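Local coordinates for sigma regulatory family protein-PP2C phosphatase (PDB 6MAB) that probably senses TCA-cycle intermediates through this periplasmic domain and, as a whole protein, is thought to act as a PP2C-type phosphatase in sigma-factor regulation, at residues K169-S174 and R255-E260; N231-C236 and G244-L249; G177-A182 and V190-T195; H26-T31 and Y154-L159. One frame throughout, in Å; residues are numbered along the deposited sequence. Where two conformers were deposited one is given.

Contact 1 of 4, residues K169-S174 and R255-E260; sequences KTAILS and RILTYE
Five successive pairs, from K169 with Y259 to L173 with R255, join strands 169-174 and 255-260 as antiparallel neighbours inside the C-terminal sheet of this periplasmic domain, whose topology is consistent with a PAS-like module of a double Cache sensor. K169–Y259, A171–L257 and L173–R255 are the hydrogen-bonded pairs; at the middle one A171 N reaches L257 O at 2.7 Å and L257 N returns to A171 O at 2.8 Å, the latter bond almost straight. Packing is tight through the buried middle. On one face I172 and I256 lie side by side, CD1 to CG1 4.0 Å, and helix 2-31 covers I256 with A25 and L28; on the other, L173 CD1 rests 3.8 Å from L257 CB. With chi1 at 65° the Y259 ring swings across the neighbouring strand, and K169 CB sits over one ring face, 3.6 Å from the centroid, in a CH-pi contact; D184 takes the hydrogen bond of the Y259 hydroxyl. The far ends of the partly exposed K169 and R255 are looser. The lysine chain runs extended past the ring and bends only at its last torsion, bringing NZ to a salt bridge with E260 OE1 (3.2 Å), weak as a hydrogen bond. At the opposite end one water lies in the guanidinium plane, accepting from R255 NE at 2.8 Å and donating to S174 O at 3.0 Å.

Contact 2 of 4, residues N231-C236 and G244-L249; sequences NFVSFC and GYIHSL
N231 meets Y245 and I246, on the second strand of the hairpin 232-237/240-249, through both backbone and side chain. Its carbonyl O accepts from I246 N at 3.0 Å, with the donor in the carbonyl plane, while its CB lies 3.7 Å from Y245 CE1 and its amide stands almost perpendicular to the tyrosine ring. F232 follows, in a non-hydrogen-bonded pair with Y245. The tyrosine CG is anti to its own backbone N (chi1 180°), which brings the ring edge toward F232: CD1 hangs 3.5 Å above the centre of the phenylalanine face, a tilted edge-to-face pair with the planes at 58° and the centroids 4.9 Å apart. T14 of helix 2-31 touches F232, and R18 and A21 touch Y245. V233 restores the hydrogen-bonded pattern with G244: V233 N reaches G244 O at 2.9 Å from above the carbonyl plane, and G244 N binds V233 O at 2.8 Å. V233 CG2 packs against the bare glycine backbone, 3.7 Å from G244 O, and CG1 meets I246 CD1 at 4.1 Å. Beyond V233 the same register runs on, F235 bonding to M242. Three backbone bonds therefore set the alignment, while aromatic and aliphatic contacts on opposite faces make the joint largely apolar.

Contact 3 of 4, residues G177-A182 and V190-T195; sequences GIILQA and VSIHKT
G177 and I179 grip the loop 190-195 with one backbone bond each, on either side of a single bridge between I178 and S191. I192 N donates to G177 O at 2.9 Å, nearly along the C=O axis, and I179 N donates to V190 O at 2.9 Å in an almost straight bond (176°). Side chains fill in around this pair. I178 CD1 touches S191 CB at 3.8 Å, and the I179 and I192 side chains cross at a slant, CG1 to CG2 3.9 Å. A chi1 of 65° places I192 CG1 between its own N and carbonyl carbon and over the G177 carbonyl, 3.5 Å from its O. The positive phi of G177 (98°) lets its backbone lie close under I192 and H193, whose NE2 comes within 3.9 Å of G177 CA. The next layer fixes the loop's shape. S191 OG accepts from H193 N at 3.1 Å, donates to T195 O at 3.0 Å and is also bonded to Q200 NE2, while the H193 ring lies with one face over I192 CG1. L221 and L223 are further backbone partners, of S191 and I192. On the first segment's side, S174 OG accepts from I178 N, and I179 packs on A171 and L173. The S191 OG to H193 N bond makes an ST turn within an irregular loop that meets this segment through a single bridge, just before the edge strand 179-182.

Contact 4 of 4, residues H26-T31 and Y154-L159; sequences HTLQQT and YLLNGL
L28 and L155 mark the closest backbone approach, 7.9 Å between CA atoms, where helix segments 26-31 and 154-159 run nearly antiparallel (168°) with their axes a generous 11.3 Å apart. Leucines bridge that gap. L28 and L159 run antiparallel alongside one another, L28 CD2 meeting L159 CD1 at 3.6 Å, and the same L28 methyl also touches the ends of L155 and L156. On its other branch L159 CD2 faces T27 CG2 tip to tip at 4.1 Å; the hydroxyl of T27 is engaged by its own helix, at F23 O. One turn further on, T31 and L155 pass alongside each other, the leucine methyl CD2 lying 3.3 Å from T31 OG1. This hydroxyl does not cross to the partner helix: a chi1 of 54° turns it back along its own helix, where it donates to T27 O at 2.8 Å, from above the carbonyl plane. On the exposed side, L155 CG lies against one face of the Y154 ring, toward its rim, and Y154 OH holds a water at 2.6 Å, in the ring plane. That water donates to T31 O at 2.8 Å, near the end of the long helix 2-31. Toward the sheet, L28 continues onto F254 and I256. A turn before L28, K24 NZ bonds L159 O directly. Between these two segments, however, the polar link is one water: leucine methyls supply the cohesion, and the two threonine hydroxyls bond within helix 2-31.

From the N terminus, the long helix 2-31 supplies the first half of contact 4, whose partner helix arrives only after the whole five-stranded first sheet; closing it brings the chain back beside its own start. Contact 1 opens next at strand 169-174 and closes with strand 255-260, near the C-terminal end. Within that span lie two short closures in series, contact 3 at the edge strand 179-182 and contact 2 in the hairpin 232-237/240-249; none cross. Contacts 1, 2 and 3 share the second sheet through neighbouring strands, while L28 and L156 of contact 4 reach I256 and I172 of contact 1, tying the helices to that sheet.

Contact 1 of 4, residues K169-S174 and R255-E260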
loop_
_atom_site.group_PDB
_atom_site.type_symbol
_atom_site.label_atom_id
_atom_site.label_comp_id
_atom_site.label_asym_id
_atom_site.label_seq_id
_atom_site.Cartn_x
_atom_site.Cartn_y
_atom_site.Cartn_z
ATOM N N LYS A 169 16.334 -7.411 -4.116
ATOM C CA LYS A 169 14.935 -7.648 -4.415
ATOM C C LYS A 169 14.072 -6.973 -3.357
ATOM O O LYS A 169 14.563 -6.586 -2.298
ATOM C CB LYS A 169 14.664 -9.149 -4.464
ATOM C CG LYS A 169 15.569 -9.873 -5.456
ATOM C CD LYS A 169 15.341 -11.380 -5.461
ATOM C CE LYS A 169 16.329 -12.089 -6.390
ATOM N NZ LYS A 169 17.752 -11.764 -6.073
ATOM N N THR A 170 12.780 -6.817 -3.657
ATOM C CA THR A 170 11.905 -6.002 -2.820
ATOM C C THR A 170 10.540 -6.664 -2.682
ATOM O O THR A 170 10.019 -7.244 -3.636
ATOM C CB THR A 170 11.719 -4.592 -3.419
ATOM O OG1 THR A 170 12.995 -3.989 -3.631
ATOM C CG2 THR A 170 10.853 -3.691 -2.511
ATOM N N ALA A 171 9.945 -6.534 -1.500
ATOM C CA ALA A 171 8.564 -6.930 -1.253
ATOM C C ALA A 171 7.866 -5.799 -0.513
ATOM O O ALA A 171 8.438 -5.195 0.395
ATOM C CB ALA A 171 8.474 -8.203 -0.446
ATOM N N ILE A 172 6.643 -5.498 -0.940
ATOM C CA ILE A 172 5.779 -4.534 -0.270
ATOM C C ILE A 172 4.892 -5.300 0.695
ATOM O O ILE A 172 4.206 -6.254 0.286
ATOM C CB ILE A 172 4.931 -3.756 -1.287
ATOM C CG1 ILE A 172 5.821 -3.073 -2.328
ATOM C CG2 ILE A 172 3.991 -2.768 -0.585
ATOM C CD1 ILE A 172 6.819 -2.080 -1.781
ATOM N N LEU A 173 4.914 -4.891 1.966
ATOM C CA LEU A 173 4.268 -5.609 3.068
ATOM C C LEU A 173 3.110 -4.799 3.619
ATOM O O LEU A 173 3.267 -3.621 3.942
ATOM C CB LEU A 173 5.243 -5.871 4.223
ATOM C CG LEU A 173 6.183 -7.058 4.226
ATOM C CD1 LEU A 173 6.776 -7.320 2.864
ATOM C CD2 LEU A 173 7.244 -6.769 5.275
ATOM N N SER A 174 1.968 -5.460 3.803
ATOM C CA SER A 174 0.883 -4.857 4.558
ATOM C C SER A 174 1.257 -4.771 6.037
ATOM O O SER A 174 2.196 -5.417 6.516
ATOM C CB SER A 174 -0.393 -5.677 4.387
ATOM O OG SER A 174 -0.328 -6.827 5.213
ATOM N N ARG A 255 4.989 -1.493 4.780
ATOM C CA ARG A 255 6.399 -1.688 5.049
ATOM C C ARG A 255 7.074 -2.133 3.766
ATOM O O ARG A 255 6.421 -2.589 2.830
ATOM C CB ARG A 255 6.642 -2.738 6.154
ATOM C CG ARG A 255 5.830 -2.522 7.429
ATOM C CD ARG A 255 6.566 -3.043 8.667
ATOM N NE ARG A 255 6.301 -4.437 8.966
ATOM C CZ ARG A 255 6.972 -5.132 9.882
ATOM N NH1 ARG A 255 7.957 -4.558 10.570
ATOM N NH2 ARG A 255 6.669 -6.401 10.111
ATOM N N ILE A 256 8.394 -2.021 3.736
ATOM C CA ILE A 256 9.193 -2.479 2.611
ATOM C C ILE A 256 10.197 -3.496 3.137
ATOM O O ILE A 256 10.912 -3.228 4.112
ATOM C CB ILE A 256 9.920 -1.319 1.905
ATOM C CG1 ILE A 256 8.919 -0.378 1.232
ATOM C CG2 ILE A 256 10.853 -1.826 0.840
ATOM C CD1 ILE A 256 9.558 0.930 0.809
ATOM N N LEU A 257 10.243 -4.654 2.496
ATOM C CA LEU A 257 11.234 -5.689 2.764
ATOM C C LEU A 257 12.187 -5.723 1.579
ATOM O O LEU A 257 11.766 -6.029 0.464
ATOM C CB LEU A 257 10.564 -7.061 2.946
ATOM C CG LEU A 257 11.524 -8.259 2.963
ATOM C CD1 LEU A 257 12.391 -8.320 4.197
ATOM C CD2 LEU A 257 10.685 -9.552 2.840
ATOM N N THR A 258 13.464 -5.391 1.788
ATOM C CA THR A 258 14.452 -5.703 0.758
ATOM C C THR A 258 15.147 -7.010 1.130
ATOM O O THR A 258 15.267 -7.345 2.306
ATOM C CB THR A 258 15.459 -4.578 0.593
ATOM O OG1 THR A 258 15.968 -4.238 1.877
ATOM C CG2 THR A 258 14.779 -3.369 -0.048
ATOM N N TYR A 259 15.560 -7.775 0.125
ATOM C CA TYR A 259 16.129 -9.084 0.416
ATOM C C TYR A 259 17.053 -9.485 -0.719
ATOM O O TYR A 259 16.991 -8.939 -1.829
ATOM C CB TYR A 259 15.027 -10.151 0.679
ATOM C CG TYR A 259 14.111 -10.479 -0.514
ATOM C CD1 TYR A 259 13.029 -9.670 -0.822
ATOM C CD2 TYR A 259 14.348 -11.592 -1.320
ATOM C CE1 TYR A 259 12.195 -9.941 -1.917
ATOM C CE2 TYR A 259 13.505 -11.875 -2.411
ATOM C CZ TYR A 259 12.443 -11.036 -2.692
ATOM O OH TYR A 259 11.612 -11.282 -3.776
ATOM N N GLU A 260 17.916 -10.451 -0.414
ATOM C CA GLU A 260 18.956 -10.902 -1.327
ATOM C C GLU A 260 19.398 -12.284 -0.872
ATOM O O GLU A 260 19.288 -12.626 0.310
ATOM C CB GLU A 260 20.141 -9.923 -1.320
ATOM C CG GLU A 260 21.311 -10.319 -2.200
ATOM C CD GLU A 260 20.939 -10.478 -3.676
ATOM O OE1 GLU A 260 20.252 -11.474 -4.042
ATOM O OE2 GLU A 260 21.350 -9.599 -4.475
HETATM O O HOH W 1 4.255 -6.255 8.584
#

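Contact 2 of 4, residues N231-C236 and G244-L249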
loop_
_atom_site.group_PDB
_atom_site.type_symbol
_atom_site.label_atom_id
_atom_site.label_comp_id
_atom_site.label_asym_id
_atom_site.label_seq_id
_atom_site.Cartn_x
_atom_site.Cartn_y
_atom_site.Cartn_z
ATOM N N ASN A 231 16.089 -4.908 12.604
ATOM C CA ASN A 231 15.166 -5.105 11.487
ATOM C C ASN A 231 15.739 -5.961 10.368
ATOM O O ASN A 231 15.169 -5.985 9.276
ATOM C CB ASN A 231 14.691 -3.765 10.918
ATOM C CG ASN A 231 13.990 -2.902 11.961
ATOM O OD1 ASN A 231 14.340 -1.743 12.156
ATOM N ND2 ASN A 231 13.000 -3.472 12.630
ATOM N N PHE A 232 16.832 -6.688 10.603
ATOM C CA PHE A 232 17.290 -7.666 9.632
ATOM C C PHE A 232 16.696 -9.029 9.945
ATOM O O PHE A 232 16.460 -9.377 11.113
ATOM C CB PHE A 232 18.818 -7.746 9.618
ATOM C CG PHE A 232 19.477 -6.503 9.050
ATOM C CD1 PHE A 232 19.617 -6.346 7.676
ATOM C CD2 PHE A 232 19.933 -5.505 9.880
ATOM C CE1 PHE A 232 20.226 -5.208 7.160
ATOM C CE2 PHE A 232 20.535 -4.369 9.363
ATOM C CZ PHE A 232 20.670 -4.223 8.005
ATOM N N VAL A 233 16.456 -9.794 8.880
ATOM C CA VAL A 233 15.773 -11.079 8.968
ATOM C C VAL A 233 16.412 -12.092 8.033
ATOM O O VAL A 233 17.098 -11.747 7.070
ATOM C CB VAL A 233 14.283 -10.939 8.623
ATOM C CG1 VAL A 233 13.589 -10.016 9.629
ATOM C CG2 VAL A 233 14.136 -10.410 7.192
ATOM N N SER A 234 16.138 -13.370 8.307
ATOM C CA SER A 234 16.490 -14.450 7.403
ATOM C C SER A 234 15.238 -15.260 7.098
ATOM O O SER A 234 14.310 -15.326 7.907
ATOM C CB SER A 234 17.584 -15.377 7.990
ATOM O OG SER A 234 17.120 -16.063 9.139
ATOM N N PHE A 235 15.218 -15.844 5.908
ATOM C CA PHE A 235 14.127 -16.719 5.495
ATOM C C PHE A 235 14.607 -17.507 4.288
ATOM O O PHE A 235 15.698 -17.276 3.770
ATOM C CB PHE A 235 12.848 -15.921 5.201
ATOM C CG PHE A 235 12.970 -14.934 4.088
ATOM C CD1 PHE A 235 13.581 -13.700 4.309
ATOM C CD2 PHE A 235 12.427 -15.204 2.845
ATOM C CE1 PHE A 235 13.670 -12.765 3.289
ATOM C CE2 PHE A 235 12.509 -14.292 1.821
ATOM C CZ PHE A 235 13.116 -13.056 2.042
ATOM N N CYS A 236 13.789 -18.467 3.864
ATOM C CA CYS A 236 14.095 -19.286 2.702
ATOM C C CYS A 236 13.028 -19.102 1.634
ATOM O O CYS A 236 11.842 -18.913 1.938
ATOM C CB CYS A 236 14.198 -20.765 3.087
ATOM S SG CYS A 236 15.638 -21.127 4.082
ATOM N N GLY A 244 17.306 -10.286 4.664
ATOM C CA GLY A 244 16.513 -9.127 4.307
ATOM C C GLY A 244 16.491 -8.074 5.391
ATOM O O GLY A 244 17.028 -8.261 6.475
ATOM N N TYR A 245 15.878 -6.926 5.049
ATOM C CA TYR A 245 15.717 -5.786 5.940
ATOM C C TYR A 245 14.291 -5.265 5.803
ATOM O O TYR A 245 13.809 -5.105 4.688
ATOM C CB TYR A 245 16.703 -4.652 5.586
ATOM C CG TYR A 245 16.580 -3.441 6.470
ATOM C CD1 TYR A 245 17.204 -3.398 7.698
ATOM C CD2 TYR A 245 15.833 -2.334 6.078
ATOM C CE1 TYR A 245 17.106 -2.289 8.517
ATOM C CE2 TYR A 245 15.725 -1.220 6.890
ATOM C CZ TYR A 245 16.356 -1.215 8.110
ATOM O OH TYR A 245 16.244 -0.123 8.919
ATOM N N ILE A 246 13.630 -4.983 6.918
ATOM C CA ILE A 246 12.252 -4.485 6.896
ATOM C C ILE A 246 12.238 -3.040 7.357
ATOM O O ILE A 246 12.636 -2.730 8.490
ATOM C CB ILE A 246 11.316 -5.320 7.776
ATOM C CG1 ILE A 246 11.248 -6.749 7.264
ATOM C CG2 ILE A 246 9.922 -4.713 7.770
ATOM C CD1 ILE A 246 10.567 -7.695 8.247
ATOM N N HIS A 247 11.752 -2.162 6.491
ATOM C CA HIS A 247 11.619 -0.752 6.813
ATOM C C HIS A 247 10.154 -0.349 6.858
ATOM O O HIS A 247 9.413 -0.595 5.902
ATOM C CB HIS A 247 12.329 0.109 5.794
ATOM C CG HIS A 247 12.087 1.559 6.015
ATOM N ND1 HIS A 247 12.528 2.213 7.146
ATOM C CD2 HIS A 247 11.390 2.467 5.296
ATOM C CE1 HIS A 247 12.147 3.476 7.094
ATOM N NE2 HIS A 247 11.460 3.660 5.980
ATOM N N SER A 248 9.748 0.301 7.945
ATOM C CA SER A 248 8.352 0.678 8.123
ATOM C C SER A 248 8.082 2.094 7.625
ATOM O O SER A 248 8.863 3.012 7.881
ATOM C CB SER A 248 7.962 0.561 9.595
ATOM O OG SER A 248 7.938 -0.808 9.976
ATOM N N LEU A 249 6.960 2.262 6.902
ATOM C CA LEU A 249 6.426 3.575 6.530
ATOM C C LEU A 249 5.134 3.809 7.303
ATOM O O LEU A 249 4.024 3.674 6.751
ATOM C CB LEU A 249 6.139 3.697 5.036
ATOM C CG LEU A 249 7.296 3.529 4.056
ATOM C CD1 LEU A 249 7.613 2.067 3.799
ATOM C CD2 LEU A 249 6.939 4.257 2.770
#

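Contact 3 of 4, residues G177-A182 and V190-T195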
loop_
_atom_site.group_PDB
_atom_site.type_symbol
_atom_site.label_atom_id
_atom_site.label_comp_id
_atom_site.label_asym_id
_atom_site.label_seq_id
_atom_site.Cartn_x
_atom_site.Cartn_y
_atom_site.Cartn_z
ATOM N N GLY A 177 1.449 -8.056 7.954
ATOM C CA GLY A 177 2.454 -9.002 7.527
ATOM C C GLY A 177 2.148 -9.840 6.302
ATOM O O GLY A 177 2.746 -10.919 6.156
ATOM N N ILE A 178 1.264 -9.391 5.413
ATOM C CA ILE A 178 1.004 -10.079 4.146
ATOM C C ILE A 178 1.757 -9.343 3.038
ATOM O O ILE A 178 1.621 -8.122 2.891
ATOM C CB ILE A 178 -0.497 -10.144 3.839
ATOM C CG1 ILE A 178 -1.266 -10.939 4.918
ATOM C CG2 ILE A 178 -0.726 -10.786 2.475
ATOM C CD1 ILE A 178 -0.763 -12.384 5.105
ATOM N N ILE A 179 2.529 -10.079 2.246
ATOM C CA ILE A 179 3.192 -9.469 1.095
ATOM C C ILE A 179 2.156 -9.109 0.035
ATOM O O ILE A 179 1.375 -9.947 -0.410
ATOM C CB ILE A 179 4.282 -10.395 0.549
ATOM C CG1 ILE A 179 5.405 -10.540 1.591
ATOM C CG2 ILE A 179 4.824 -9.862 -0.777
ATOM C CD1 ILE A 179 6.471 -11.565 1.253
ATOM N N LEU A 180 2.126 -7.836 -0.367
ATOM C CA LEU A 180 1.215 -7.423 -1.426
ATOM C C LEU A 180 1.786 -7.733 -2.802
ATOM O O LEU A 180 1.050 -8.128 -3.716
ATOM C CB LEU A 180 0.910 -5.938 -1.294
ATOM C CG LEU A 180 0.312 -5.451 0.025
ATOM C CD1 LEU A 180 -0.002 -3.949 -0.079
ATOM C CD2 LEU A 180 -0.922 -6.223 0.414
ATOM N N GLN A 181 3.093 -7.534 -2.975
ATOM C CA GLN A 181 3.751 -7.747 -4.250
ATOM C C GLN A 181 5.248 -7.799 -4.007
ATOM O O GLN A 181 5.776 -7.029 -3.191
ATOM C CB GLN A 181 3.389 -6.641 -5.239
ATOM C CG GLN A 181 3.803 -6.923 -6.644
ATOM C CD GLN A 181 3.081 -6.034 -7.615
ATOM O OE1 GLN A 181 3.597 -4.995 -8.014
ATOM N NE2 GLN A 181 1.865 -6.436 -8.002
ATOM N N ALA A 182 5.924 -8.696 -4.713
ATOM C CA ALA A 182 7.368 -8.828 -4.571
ATOM C C ALA A 182 8.026 -9.095 -5.915
ATOM O O ALA A 182 7.391 -9.561 -6.872
ATOM C CB ALA A 182 7.729 -9.962 -3.587
ATOM N N VAL A 190 1.496 -13.818 0.588
ATOM C CA VAL A 190 2.034 -14.787 1.528
ATOM C C VAL A 190 2.373 -14.044 2.805
ATOM O O VAL A 190 2.771 -12.875 2.775
ATOM C CB VAL A 190 3.279 -15.489 0.941
ATOM C CG1 VAL A 190 3.965 -16.361 1.964
ATOM C CG2 VAL A 190 2.864 -16.315 -0.307
ATOM N N SER A 191 2.208 -14.727 3.933
ATOM C CA SER A 191 2.531 -14.170 5.239
ATOM C C SER A 191 4.024 -14.256 5.558
ATOM O O SER A 191 4.669 -15.282 5.343
ATOM C CB SER A 191 1.747 -14.902 6.325
ATOM O OG SER A 191 2.138 -14.420 7.600
ATOM N N ILE A 192 4.566 -13.172 6.121
ATOM C CA ILE A 192 5.944 -13.212 6.609
ATOM C C ILE A 192 6.122 -13.844 7.975
ATOM O O ILE A 192 7.263 -13.984 8.426
ATOM C CB ILE A 192 6.540 -11.800 6.708
ATOM C CG1 ILE A 192 5.797 -10.979 7.767
ATOM C CG2 ILE A 192 6.490 -11.123 5.336
ATOM C CD1 ILE A 192 6.498 -9.679 8.135
ATOM N N HIS A 193 5.047 -14.201 8.674
ATOM C CA HIS A 193 5.150 -14.720 10.029
ATOM C C HIS A 193 5.244 -16.245 10.011
ATOM O O HIS A 193 5.284 -16.871 8.949
ATOM C CB HIS A 193 3.967 -14.222 10.852
ATOM C CG HIS A 193 3.926 -12.732 10.962
ATOM N ND1 HIS A 193 4.976 -12.001 11.474
ATOM C CD2 HIS A 193 2.983 -11.833 10.596
ATOM C CE1 HIS A 193 4.679 -10.713 11.422
ATOM N NE2 HIS A 193 3.476 -10.584 10.892
ATOM N N LYS A 194 5.247 -16.863 11.206
ATOM C CA LYS A 194 5.297 -18.319 11.291
ATOM C C LYS A 194 3.981 -18.934 10.846
ATOM O O LYS A 194 3.964 -20.057 10.345
ATOM C CB LYS A 194 5.622 -18.751 12.717
ATOM C CG LYS A 194 5.770 -20.263 12.925
ATOM C CD LYS A 194 6.159 -20.577 14.362
ATOM N N THR A 195 2.884 -18.188 10.987
ATOM C CA THR A 195 1.547 -18.661 10.682
ATOM C C THR A 195 0.884 -17.691 9.722
ATOM O O THR A 195 1.315 -16.549 9.560
ATOM C CB THR A 195 0.688 -18.763 11.945
ATOM O OG1 THR A 195 0.633 -17.459 12.560
ATOM C CG2 THR A 195 1.274 -19.800 12.895
#

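Contact 4 of 4, residues H26-T31 and Y154-L159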
loop_
_atom_site.group_PDB
_atom_site.type_symbol
_atom_site.label_atom_id
_atom_site.label_comp_id
_atom_site.label_asym_id
_atom_site.label_seq_id
_atom_site.Cartn_x
_atom_site.Cartn_y
_atom_site.Cartn_z
ATOM N N HIS A 26 11.633 6.315 0.227
ATOM C CA HIS A 26 11.584 7.734 -0.085
ATOM C C HIS A 26 10.883 7.973 -1.411
ATOM O O HIS A 26 10.095 8.922 -1.549
ATOM C CB HIS A 26 13.004 8.294 -0.109
ATOM C CG HIS A 26 13.094 9.688 -0.648
ATOM N ND1 HIS A 26 12.827 10.801 0.119
ATOM C CD2 HIS A 26 13.415 10.148 -1.881
ATOM C CE1 HIS A 26 12.987 11.888 -0.617
ATOM N NE2 HIS A 26 13.342 11.518 -1.834
ATOM N N THR A 27 11.121 7.100 -2.394
ATOM C CA THR A 27 10.436 7.233 -3.674
ATOM C C THR A 27 8.927 7.127 -3.490
ATOM O O THR A 27 8.159 7.941 -4.015
ATOM C CB THR A 27 10.954 6.173 -4.655
ATOM O OG1 THR A 27 12.355 6.378 -4.891
ATOM C CG2 THR A 27 10.222 6.263 -5.990
ATOM N N LEU A 28 8.484 6.127 -2.730
ATOM C CA LEU A 28 7.060 5.970 -2.492
ATOM C C LEU A 28 6.476 7.136 -1.693
ATOM O O LEU A 28 5.329 7.529 -1.934
ATOM C CB LEU A 28 6.813 4.624 -1.808
ATOM C CG LEU A 28 7.155 3.423 -2.695
ATOM C CD1 LEU A 28 7.075 2.129 -1.887
ATOM C CD2 LEU A 28 6.227 3.314 -3.907
ATOM N N GLN A 29 7.241 7.727 -0.763
ATOM C CA GLN A 29 6.742 8.884 -0.025
ATOM C C GLN A 29 6.540 10.086 -0.937
ATOM O O GLN A 29 5.647 10.913 -0.697
ATOM C CB GLN A 29 7.701 9.222 1.117
ATOM C CG GLN A 29 7.612 8.273 2.299
ATOM C CD GLN A 29 8.818 8.359 3.230
ATOM O OE1 GLN A 29 9.749 9.135 3.004
ATOM N NE2 GLN A 29 8.801 7.551 4.283
ATOM N N GLN A 30 7.344 10.187 -1.995
ATOM C CA GLN A 30 7.248 11.294 -2.929
ATOM C C GLN A 30 6.165 11.090 -3.985
ATOM O O GLN A 30 5.680 12.077 -4.561
ATOM C CB GLN A 30 8.604 11.502 -3.603
ATOM C CG GLN A 30 9.711 11.915 -2.639
ATOM C CD GLN A 30 9.317 13.141 -1.818
ATOM O OE1 GLN A 30 9.409 13.138 -0.592
ATOM N NE2 GLN A 30 8.850 14.184 -2.498
ATOM N N THR A 31 5.730 9.844 -4.215
ATOM C CA THR A 31 4.861 9.524 -5.338
ATOM C C THR A 31 3.462 9.051 -4.953
ATOM O O THR A 31 2.535 9.237 -5.741
ATOM C CB THR A 31 5.508 8.437 -6.207
ATOM O OG1 THR A 31 5.837 7.308 -5.398
ATOM C CG2 THR A 31 6.775 8.956 -6.854
ATOM N N TYR A 154 3.180 1.418 -12.354
ATOM C CA TYR A 154 4.163 2.365 -12.879
ATOM C C TYR A 154 5.241 2.712 -11.850
ATOM O O TYR A 154 6.332 3.169 -12.230
ATOM C CB TYR A 154 3.459 3.642 -13.364
ATOM C CG TYR A 154 2.988 4.539 -12.243
ATOM C CD1 TYR A 154 1.841 4.260 -11.518
ATOM C CD2 TYR A 154 3.713 5.681 -11.913
ATOM C CE1 TYR A 154 1.422 5.105 -10.487
ATOM C CE2 TYR A 154 3.302 6.523 -10.907
ATOM C CZ TYR A 154 2.159 6.237 -10.196
ATOM O OH TYR A 154 1.759 7.076 -9.171
ATOM N N LEU A 155 4.978 2.479 -10.569
ATOM C CA LEU A 155 5.974 2.618 -9.510
ATOM C C LEU A 155 6.613 1.299 -9.139
ATOM O O LEU A 155 7.835 1.167 -9.135
ATOM C CB LEU A 155 5.331 3.191 -8.261
ATOM C CG LEU A 155 4.892 4.639 -8.328
ATOM C CD1 LEU A 155 3.894 4.886 -7.208
ATOM C CD2 LEU A 155 6.128 5.550 -8.203
ATOM N N LEU A 156 5.789 0.298 -8.831
ATOM C CA LEU A 156 6.339 -0.931 -8.295
ATOM C C LEU A 156 7.105 -1.756 -9.322
ATOM O O LEU A 156 8.056 -2.455 -8.941
ATOM C CB LEU A 156 5.229 -1.771 -7.670
ATOM C CG LEU A 156 4.591 -1.126 -6.450
ATOM C CD1 LEU A 156 3.677 -2.126 -5.744
ATOM C CD2 LEU A 156 5.619 -0.557 -5.451
ATOM N N ASN A 157 6.718 -1.745 -10.609
ATOM C CA ASN A 157 7.485 -2.512 -11.586
ATOM C C ASN A 157 8.951 -2.110 -11.543
ATOM O O ASN A 157 9.838 -2.968 -11.519
ATOM C CB ASN A 157 6.933 -2.334 -12.999
ATOM C CG ASN A 157 5.601 -3.026 -13.190
ATOM O OD1 ASN A 157 5.107 -3.693 -12.279
ATOM N ND2 ASN A 157 4.984 -2.825 -14.349
ATOM N N GLY A 158 9.220 -0.806 -11.511
ATOM C CA GLY A 158 10.602 -0.356 -11.469
ATOM C C GLY A 158 11.265 -0.572 -10.118
ATOM O O GLY A 158 12.441 -0.943 -10.054
ATOM N N LEU A 159 10.539 -0.309 -9.028
ATOM C CA LEU A 159 11.126 -0.457 -7.696
ATOM C C LEU A 159 11.372 -1.913 -7.326
ATOM O O LEU A 159 12.270 -2.206 -6.524
ATOM C CB LEU A 159 10.244 0.207 -6.657
ATOM C CG LEU A 159 10.174 1.736 -6.698
ATOM C CD1 LEU A 159 9.173 2.233 -5.667
ATOM C CD2 LEU A 159 11.532 2.358 -6.426
HETATM O O HOH W 2 2.650 9.463 -8.502
#